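Local coordinates for protein putative gamma-hydroxymuconic semialdehyde dehydrogenase (Pseudomonas, PDB 4GO3) that probably oxidises aldehydes with a nicotinamide cofactor, as an aldehyde dehydrogenase family member named for gamma-hydroxymuconic semialdehyde, at residues A[251-256]-A[286-291]; A[401-406]-A[427-432]. The protein carries 2 engineered substitutions. All blocks are in the same frame, centred on the assembly; numbering follows the deposited sequence.

How the contacts relate
Both contacts belong to the seven-strand mixed sheet of the aldehyde dehydrogenase fold and its covering helices, and their centres lie about 11 Å apart. Contact 1 comes first along the chain and closes before contact 2 opens. It pairs strands 253-256 and 286-290 inside the sheet, whereas contact 2 joins the end of helix 395-403 to the loop between helix 418-427 and strand 432-435. Arg286 connects the two: its NH2 lies 2.7 Å from Ala402 O and its NH1 2.9 Å from Ile401 O, both probable hydrogen bonds. The guanidinium group thus ties the sheet to the last turn of helix 395-403, the same turn that contact 2 joins to that loop.

Contact 1 (A[251-256]-A[286-291]); sequences KGANIV and RLILHK
Ala253 to Val256 run parallel to Arg286 to Leu289, paired residue for residue, with the strand axes 4.6 Å apart at closest approach. The backbone ladder starts at Arg286 N, which donates to Gly252 O. Asn254 then takes both roles, N to Arg286 O and O from Ile288 N at 2.9 Å, and Val256 repeats this with N to Ile288 O and O from His290 N. These strands come before and after helix 262-274 along the chain, forming a beta-alpha-beta unit, and lie next to each other in the interior of the sheet: strand 411-414 borders 253-256, and strand 386-392 borders 286-290.

The polar side-chain contact is made by Arg286. Its chain bends at chi3 (-62°), bringing the guanidinium to the residues just ahead of strand 253-256, with Lys251 O near its edge. NE donates to Lys251 O at 2.8 Å, coming from above the carbonyl plane; a weak second bond from NH2 reaches the same oxygen. NH2 also bonds Ala402 O, and NH1 bonds Ile401 O. A leucine in its place would probably leave Lys251 O and these helix-end carbonyls without their shared donor. The aliphatic chains of Lys251 and Arg286 cross obliquely, while Lys251 NZ turns to the carbonyls of Val377 and Glu380.

Apolar contacts line both faces. Alongside Arg286, Ile288 CD1 sits 3.8 Å from Ala253 CB and equally far from Ile255 CG1, beneath helix 395-403. On the opposite face Leu289 CD2 lies against Val256 CB at 3.7 Å, and Leu287 and Leu289 pack on Phe297 of helix 294-307.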
loop_
_atom_site.group_PDB
_atom_site.type_symbol
_atom_site.label_atom_id
_atom_site.label_comp_id
_atom_site.label_asym_id
_atom_site.label_seq_id
_atom_site.Cartn_x
_atom_site.Cartn_y
_atom_site.Cartn_z
ATOM N N LYS A 251 -19.544 5.401 -6.957
ATOM C CA LYS A 251 -20.902 5.830 -7.146
ATOM C C LYS A 251 -20.790 7.323 -7.216
ATOM O O LYS A 251 -21.096 8.001 -6.267
ATOM C CB LYS A 251 -21.787 5.390 -5.989
ATOM C CG LYS A 251 -23.293 5.539 -6.212
ATOM C CD LYS A 251 -23.813 4.750 -7.394
ATOM C CE LYS A 251 -25.270 5.029 -7.624
ATOM N NZ LYS A 251 -25.923 3.941 -8.331
ATOM N N GLY A 252 -20.325 7.814 -8.357
ATOM C CA GLY A 252 -19.972 9.203 -8.569
ATOM C C GLY A 252 -21.049 10.240 -8.359
ATOM O O GLY A 252 -22.013 10.348 -9.123
ATOM N N ALA A 253 -20.864 11.037 -7.314
ATOM C CA ALA A 253 -21.734 12.162 -7.090
ATOM C C ALA A 253 -21.471 13.218 -8.163
ATOM O O ALA A 253 -20.318 13.548 -8.466
ATOM C CB ALA A 253 -21.526 12.722 -5.717
ATOM N N ASN A 254 -22.539 13.703 -8.781
ATOM C CA ASN A 254 -22.462 14.841 -9.667
ATOM C C ASN A 254 -23.431 15.864 -9.162
ATOM O O ASN A 254 -24.613 15.798 -9.430
ATOM C CB ASN A 254 -22.791 14.478 -11.103
ATOM C CG ASN A 254 -22.219 15.470 -12.100
ATOM O OD1 ASN A 254 -21.998 16.627 -11.790
ATOM N ND2 ASN A 254 -21.987 15.012 -13.308
ATOM N N ILE A 255 -22.906 16.808 -8.400
ATOM C CA ILE A 255 -23.721 17.797 -7.734
ATOM C C ILE A 255 -23.915 19.000 -8.619
ATOM O O ILE A 255 -22.974 19.505 -9.219
ATOM C CB ILE A 255 -23.077 18.240 -6.427
ATOM C CG1 ILE A 255 -22.742 17.016 -5.580
ATOM C CG2 ILE A 255 -24.014 19.188 -5.667
ATOM C CD1 ILE A 255 -21.980 17.331 -4.347
ATOM N N VAL A 256 -25.157 19.452 -8.720
ATOM C CA VAL A 256 -25.439 20.673 -9.475
ATOM C C VAL A 256 -26.118 21.721 -8.609
ATOM O O VAL A 256 -27.285 21.586 -8.239
ATOM C CB VAL A 256 -26.285 20.390 -10.713
ATOM C CG1 VAL A 256 -26.533 21.662 -11.464
ATOM C CG2 VAL A 256 -25.563 19.393 -11.585
ATOM N N ARG A 286 -24.834 9.526 -9.988
ATOM C CA ARG A 286 -25.712 10.085 -8.990
ATOM C C ARG A 286 -25.852 11.580 -9.171
ATOM O O ARG A 286 -25.087 12.328 -8.602
ATOM C CB ARG A 286 -25.126 9.841 -7.616
ATOM C CG ARG A 286 -25.123 8.422 -7.163
ATOM C CD ARG A 286 -24.867 8.377 -5.684
ATOM N NE ARG A 286 -23.568 8.932 -5.343
ATOM C CZ ARG A 286 -23.258 9.440 -4.163
ATOM N NH1 ARG A 286 -24.147 9.480 -3.192
ATOM N NH2 ARG A 286 -22.050 9.911 -3.957
ATOM N N LEU A 287 -26.838 12.001 -9.950
ATOM C CA LEU A 287 -27.125 13.407 -10.133
ATOM C C LEU A 287 -27.790 13.954 -8.904
ATOM O O LEU A 287 -28.824 13.463 -8.492
ATOM C CB LEU A 287 -28.049 13.604 -11.309
ATOM C CG LEU A 287 -27.353 13.898 -12.621
ATOM C CD1 LEU A 287 -28.371 13.981 -13.724
ATOM C CD2 LEU A 287 -26.558 15.166 -12.523
ATOM N N ILE A 288 -27.176 14.977 -8.324
ATOM C CA ILE A 288 -27.673 15.647 -7.136
ATOM C C ILE A 288 -27.960 17.088 -7.517
ATOM O O ILE A 288 -27.053 17.890 -7.654
ATOM C CB ILE A 288 -26.629 15.627 -6.031
ATOM C CG1 ILE A 288 -26.395 14.210 -5.553
ATOM C CG2 ILE A 288 -27.046 16.482 -4.892
ATOM C CD1 ILE A 288 -25.013 13.972 -5.074
ATOM N N LEU A 289 -29.231 17.410 -7.702
ATOM C CA LEU A 289 -29.610 18.703 -8.240
ATOM C C LEU A 289 -30.236 19.570 -7.184
ATOM O O LEU A 289 -31.066 19.110 -6.403
ATOM C CB LEU A 289 -30.588 18.530 -9.387
ATOM C CG LEU A 289 -30.194 17.423 -10.373
ATOM C CD1 LEU A 289 -31.276 17.255 -11.428
ATOM C CD2 LEU A 289 -28.849 17.738 -11.011
ATOM N N HIS A 290 -29.871 20.828 -7.215
ATOM C CA HIS A 290 -30.453 21.797 -6.337
ATOM C C HIS A 290 -31.862 22.021 -6.793
ATOM O O HIS A 290 -32.102 22.273 -7.955
ATOM C CB HIS A 290 -29.659 23.077 -6.431
ATOM C CG HIS A 290 -30.227 24.197 -5.641
ATOM N ND1 HIS A 290 -30.139 24.259 -4.275
ATOM C CD2 HIS A 290 -30.870 25.314 -6.028
ATOM C CE1 HIS A 290 -30.717 25.361 -3.849
ATOM N NE2 HIS A 290 -31.164 26.021 -4.894
ATOM N N LYS A 291 -32.789 21.918 -5.858
ATOM C CA LYS A 291 -34.206 22.005 -6.126
ATOM C C LYS A 291 -34.629 23.171 -7.001
ATOM O O LYS A 291 -35.648 23.105 -7.653
ATOM C CB LYS A 291 -34.962 22.056 -4.811
ATOM C CG LYS A 291 -34.631 23.238 -3.946
ATOM C CD LYS A 291 -35.886 23.796 -3.291
ATOM C CE LYS A 291 -35.594 24.618 -2.038
ATOM N NZ LYS A 291 -36.360 24.101 -0.882
#

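Contact 2 (A[401-406]-A[427-432]); sequences IANNTE and AIHAGM
Asn403 lays its side-chain amide over one face of the His429 ring, the two planes only 6° apart. ND2 stands 3.7 Å above the ring plane, offset toward the rim, and Ala427 O also lies over that face near the rim. Arg471 of the second subunit packs on the same histidine.

The amide uses both its ends. OD1 accepts from His429 N at 2.9 Å, with the donor tilted 22° from the carbonyl plane, while ND2 donates to Ala427 O at 3.1 Å almost within its own plane. With CG beside the backbone N (chi1 -84°), the amide spans from the helix to the loop, and two bonds to backbone atoms two residues apart fix its rotation. OD1 also lies 3.6 Å from Ile428 CG2. One residue back along the helix, Ala402 CB meets Ile428 CD1 in an apolar contact at 4.3 Å.

Asn403 is the final residue of helix 395-403, and its partners lie along the connection from helix 418-427 into strand 432-435. Ala427 and Ile428 also pack on Leu399 of the first helix. Beyond them, Met432 pairs in parallel with a strand of the second subunit, carrying the sheet across the dimer interface.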
loop_
_atom_site.group_PDB
_atom_site.type_symbol
_atom_site.label_atom_id
_atom_site.label_comp_id
_atom_site.label_asym_id
_atom_site.label_seq_id
_atom_site.Cartn_x
_atom_site.Cartn_y
_atom_site.Cartn_z
ATOM N N ILE A 401 -25.343 13.891 0.962
ATOM C CA ILE A 401 -25.726 12.912 -0.053
ATOM C C ILE A 401 -24.496 12.372 -0.765
ATOM O O ILE A 401 -24.295 11.163 -0.843
ATOM C CB ILE A 401 -26.670 13.518 -1.089
ATOM C CG1 ILE A 401 -27.969 13.953 -0.427
ATOM C CG2 ILE A 401 -26.976 12.520 -2.159
ATOM C CD1 ILE A 401 -28.775 14.918 -1.283
ATOM N N ALA A 402 -23.673 13.285 -1.271
ATOM C CA ALA A 402 -22.445 12.926 -1.958
ATOM C C ALA A 402 -21.653 11.900 -1.154
ATOM O O ALA A 402 -21.058 10.986 -1.715
ATOM C CB ALA A 402 -21.610 14.163 -2.190
ATOM N N ASN A 403 -21.663 12.051 0.166
ATOM C CA ASN A 403 -20.838 11.238 1.036
ATOM C C ASN A 403 -21.577 10.058 1.630
ATOM O O ASN A 403 -20.972 9.140 2.176
ATOM C CB ASN A 403 -20.262 12.100 2.149
ATOM C CG ASN A 403 -19.008 12.828 1.727
ATOM O OD1 ASN A 403 -18.337 12.439 0.776
ATOM N ND2 ASN A 403 -18.681 13.886 2.438
ATOM N N ASN A 404 -22.895 10.094 1.513
ATOM C CA ASN A 404 -23.748 9.001 1.943
ATOM C C ASN A 404 -23.509 7.897 0.932
ATOM O O ASN A 404 -24.330 7.679 0.055
ATOM C CB ASN A 404 -25.196 9.458 1.861
ATOM C CG ASN A 404 -26.167 8.381 2.261
ATOM O OD1 ASN A 404 -26.011 7.747 3.303
ATOM N ND2 ASN A 404 -27.185 8.162 1.431
ATOM N N THR A 405 -22.331 7.295 0.954
ATOM C CA THR A 405 -22.058 6.080 0.186
ATOM C C THR A 405 -20.810 5.412 0.667
ATOM O O THR A 405 -20.045 6.020 1.337
ATOM C CB THR A 405 -22.022 6.295 -1.337
ATOM O OG1 THR A 405 -20.770 6.818 -1.723
ATOM C CG2 THR A 405 -23.032 7.240 -1.729
ATOM N N GLU A 406 -20.610 4.174 0.316
ATOM C CA GLU A 406 -19.444 3.475 0.779
ATOM C C GLU A 406 -18.294 3.765 -0.139
ATOM O O GLU A 406 -17.172 3.532 0.193
ATOM C CB GLU A 406 -19.733 1.997 0.828
ATOM C CG GLU A 406 -20.669 1.609 1.930
ATOM C CD GLU A 406 -20.186 2.140 3.229
ATOM O OE1 GLU A 406 -19.041 2.601 3.249
ATOM O OE2 GLU A 406 -20.927 2.121 4.224
ATOM N N ALA A 427 -14.321 18.526 1.118
ATOM C CA ALA A 427 -15.167 17.823 2.067
ATOM C C ALA A 427 -15.727 16.511 1.536
ATOM O O ALA A 427 -16.212 15.694 2.321
ATOM C CB ALA A 427 -16.295 18.727 2.539
ATOM N N ILE A 428 -15.647 16.287 0.233
ATOM C CA ILE A 428 -16.134 15.041 -0.332
ATOM C C ILE A 428 -15.089 13.956 -0.196
ATOM O O ILE A 428 -13.992 14.108 -0.675
ATOM C CB ILE A 428 -16.453 15.163 -1.820
ATOM C CG1 ILE A 428 -17.325 16.367 -2.101
ATOM C CG2 ILE A 428 -17.204 13.965 -2.274
ATOM C CD1 ILE A 428 -18.070 16.281 -3.395
ATOM N N HIS A 429 -15.454 12.861 0.433
ATOM C CA HIS A 429 -14.539 11.767 0.568
ATOM C C HIS A 429 -14.519 10.988 -0.711
ATOM O O HIS A 429 -15.240 10.033 -0.872
ATOM C CB HIS A 429 -14.918 10.920 1.770
ATOM C CG HIS A 429 -15.119 11.730 3.009
ATOM N ND1 HIS A 429 -16.171 11.532 3.873
ATOM C CD2 HIS A 429 -14.416 12.772 3.509
ATOM C CE1 HIS A 429 -16.100 12.407 4.861
ATOM N NE2 HIS A 429 -15.042 13.168 4.665
ATOM N N ALA A 430 -13.672 11.449 -1.618
ATOM C CA ALA A 430 -13.410 10.803 -2.899
ATOM C C ALA A 430 -11.958 11.055 -3.253
ATOM O O ALA A 430 -11.377 12.030 -2.796
ATOM C CB ALA A 430 -14.313 11.365 -3.967
ATOM N N GLY A 431 -11.372 10.170 -4.048
ATOM C CA GLY A 431 -9.991 10.313 -4.472
ATOM C C GLY A 431 -9.833 11.473 -5.443
ATOM O O GLY A 431 -8.805 12.142 -5.482
ATOM N N MET A 432 -10.857 11.693 -6.256
ATOM C CA MET A 432 -10.854 12.755 -7.254
ATOM C C MET A 432 -12.138 13.557 -7.213
ATOM O O MET A 432 -13.179 13.020 -6.928
ATOM C CB MET A 432 -10.711 12.169 -8.650
ATOM C CG MET A 432 -9.582 11.217 -8.794
ATOM S SD MET A 432 -9.968 9.903 -9.907
ATOM C CE MET A 432 -10.889 8.849 -8.844
#